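Local structure of leucine aminopeptidase (Fimbriiglobus ruber, 7D1B) at residues Thr82-Gly87 and Leu162-Ala167. The protein probably acts as a zinc-dependent glutaminyl cyclase of the M28 peptidase family, a family otherwise known for aminopeptidases. Residues are numbered along the deposited sequence; the frame is centred on the assembly and turned at random. Where two conformers were deposited one is given.
Sequences TKHFEG and LMMELA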
loop_
_atom_site.group_PDB
_atom_site.type_symbol
_atom_site.label_atom_id
_atom_site.label_comp_id
_atom_site.label_asym_id
_atom_site.label_seq_id
_atom_site.Cartn_x
_atom_site.Cartn_y
_atom_site.Cartn_z
ATOM N N THR A 82 -3.669 14.085 4.808
ATOM C CA THR A 82 -3.057 14.651 6.003
ATOM C C THR A 82 -4.121 15.087 6.992
ATOM O O THR A 82 -4.045 14.756 8.183
ATOM C CB THR A 82 -2.141 15.825 5.625
ATOM O OG1 THR A 82 -1.075 15.339 4.799
ATOM C CG2 THR A 82 -1.565 16.508 6.869
ATOM N N LYS A 83 -5.135 15.816 6.509
ATOM C CA LYS A 83 -6.200 16.278 7.396
ATOM C C LYS A 83 -6.963 15.108 8.001
ATOM O O LYS A 83 -7.290 15.114 9.196
ATOM C CB LYS A 83 -7.146 17.190 6.621
ATOM C CG LYS A 83 -8.312 17.717 7.429
ATOM C CD LYS A 83 -9.242 18.569 6.580
ATOM C CE LYS A 83 -10.387 19.137 7.406
ATOM N NZ LYS A 83 -11.258 20.030 6.594
ATOM N N HIS A 84 -7.217 14.070 7.203
ATOM C CA HIS A 84 -7.962 12.922 7.705
ATOM C C HIS A 84 -7.192 12.218 8.821
ATOM O O HIS A 84 -7.729 11.941 9.917
ATOM C CB HIS A 84 -8.194 11.969 6.539
ATOM C CG HIS A 84 -8.982 10.766 6.917
ATOM N ND1 HIS A 84 -10.352 10.800 7.082
ATOM C CD2 HIS A 84 -8.591 9.501 7.203
ATOM C CE1 HIS A 84 -10.768 9.596 7.433
ATOM N NE2 HIS A 84 -9.722 8.791 7.517
ATOM N N PHE A 85 -5.924 11.906 8.553
ATOM C CA PHE A 85 -5.127 11.175 9.529
ATOM C C PHE A 85 -4.906 11.995 10.793
ATOM O O PHE A 85 -5.020 11.474 11.910
ATOM C CB PHE A 85 -3.791 10.748 8.920
ATOM C CG PHE A 85 -3.891 9.696 7.832
ATOM C CD1 PHE A 85 -4.730 8.591 7.971
ATOM C CD2 PHE A 85 -3.132 9.816 6.671
ATOM C CE1 PHE A 85 -4.784 7.614 6.978
ATOM C CE2 PHE A 85 -3.200 8.847 5.686
ATOM C CZ PHE A 85 -4.020 7.757 5.844
ATOM N N GLU A 86 -4.577 13.282 10.647
ATOM C CA GLU A 86 -4.368 14.117 11.827
ATOM C C GLU A 86 -5.644 14.241 12.641
ATOM O O GLU A 86 -5.603 14.234 13.881
ATOM C CB GLU A 86 -3.872 15.502 11.414
ATOM C CG GLU A 86 -2.419 15.507 10.947
ATOM C CD GLU A 86 -1.914 16.878 10.545
ATOM O OE1 GLU A 86 -2.727 17.788 10.270
ATOM O OE2 GLU A 86 -0.686 17.043 10.516
ATOM N N GLY A 87 -6.792 14.334 11.965
ATOM C CA GLY A 87 -8.040 14.471 12.681
ATOM C C GLY A 87 -8.407 13.241 13.470
ATOM O O GLY A 87 -9.273 13.316 14.343
ATOM N N LEU A 162 -8.085 2.223 2.361
ATOM C CA LEU A 162 -8.159 1.330 3.505
ATOM C C LEU A 162 -7.465 1.950 4.706
ATOM O O LEU A 162 -7.954 1.833 5.828
ATOM C CB LEU A 162 -7.598 -0.050 3.167
ATOM C CG LEU A 162 -7.649 -1.052 4.341
ATOM C CD1 LEU A 162 -9.082 -1.218 4.891
ATOM C CD2 LEU A 162 -7.104 -2.402 3.915
ATOM N N MET A 163 -6.336 2.642 4.493
ATOM C CA MET A 163 -5.717 3.380 5.595
ATOM C C MET A 163 -6.668 4.433 6.155
ATOM O O MET A 163 -6.740 4.622 7.377
ATOM C CB MET A 163 -4.420 4.048 5.146
ATOM C CG MET A 163 -3.293 3.119 4.814
ATOM S SD MET A 163 -1.977 4.081 4.098
ATOM C CE MET A 163 -0.840 2.771 3.626
ATOM N N MET A 164 -7.398 5.136 5.277
ATOM C CA MET A 164 -8.378 6.111 5.765
ATOM C C MET A 164 -9.425 5.440 6.643
ATOM O O MET A 164 -9.802 5.980 7.683
ATOM C CB MET A 164 -9.036 6.831 4.592
ATOM C CG MET A 164 -8.101 7.766 3.844
ATOM S SD MET A 164 -8.908 8.601 2.449
ATOM C CE MET A 164 -9.819 9.856 3.341
ATOM N N GLU A 165 -9.912 4.266 6.235
ATOM C CA GLU A 165 -10.872 3.546 7.071
ATOM C C GLU A 165 -10.236 3.114 8.389
ATOM O O GLU A 165 -10.804 3.324 9.467
ATOM C CB GLU A 165 -11.471 2.352 6.327
ATOM C CG GLU A 165 -12.353 1.472 7.225
ATOM C CD GLU A 165 -13.543 2.210 7.829
ATOM O OE1 GLU A 165 -13.964 3.225 7.241
ATOM O OE2 GLU A 165 -14.061 1.745 8.886
ATOM N N LEU A 166 -9.055 2.495 8.320
ATOM C CA LEU A 166 -8.391 2.009 9.523
ATOM C C LEU A 166 -8.144 3.130 10.512
ATOM O O LEU A 166 -8.188 2.908 11.731
ATOM C CB LEU A 166 -7.059 1.339 9.165
ATOM C CG LEU A 166 -7.144 -0.016 8.467
ATOM C CD1 LEU A 166 -5.756 -0.454 8.030
ATOM C CD2 LEU A 166 -7.776 -1.053 9.369
ATOM N N ALA A 167 -7.873 4.338 10.017
ATOM C CA ALA A 167 -7.596 5.456 10.908
ATOM C C ALA A 167 -8.731 5.736 11.886
ATOM O O ALA A 167 -8.473 6.278 12.955
ATOM C CB ALA A 167 -7.294 6.703 10.081
#
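M163 meets the edge of the F85 ring with its carbonyl O, 3.6 Å from F85 CE1, while its CB lies 3.8 Å from F85 CZ. Beyond CG the M163 chain runs extended and leaves F85 behind, packing on F181 and L183 of strand 178-184. At M164 the polar link is made. The ring of H84 gives its NE2 hydrogen to the M164 carbonyl O, 2.8 Å away and nearly straight at 163°; the acceptor lies in the imidazole plane, but NE2 approaches tilted out of the carbonyl plane. With CG anti to the backbone N (chi1 -178°), the H84 imidazole is carried toward helix 153-167, where NE2 meets that carbonyl. M164, bent at its last torsion, folds its CE methyl back over one face of the imidazole, a CH-pi contact 3.9 Å from CE to the ring centroid of H84. Segments 82-87 and 162-167, on helices 72-87 and 153-167, run 23° from parallel, their axes 9.7 Å apart at closest approach, against the mixed sheet of the M28 fold, with F85 and M163 both resting on F181. A leucine in place of H84 would probably leave the M164 carbonyl without this donor and the M164 CE methyl without an aromatic face to lie on. One turn on, A167 points its CB at the edge of F85, 3.8 Å from CD1.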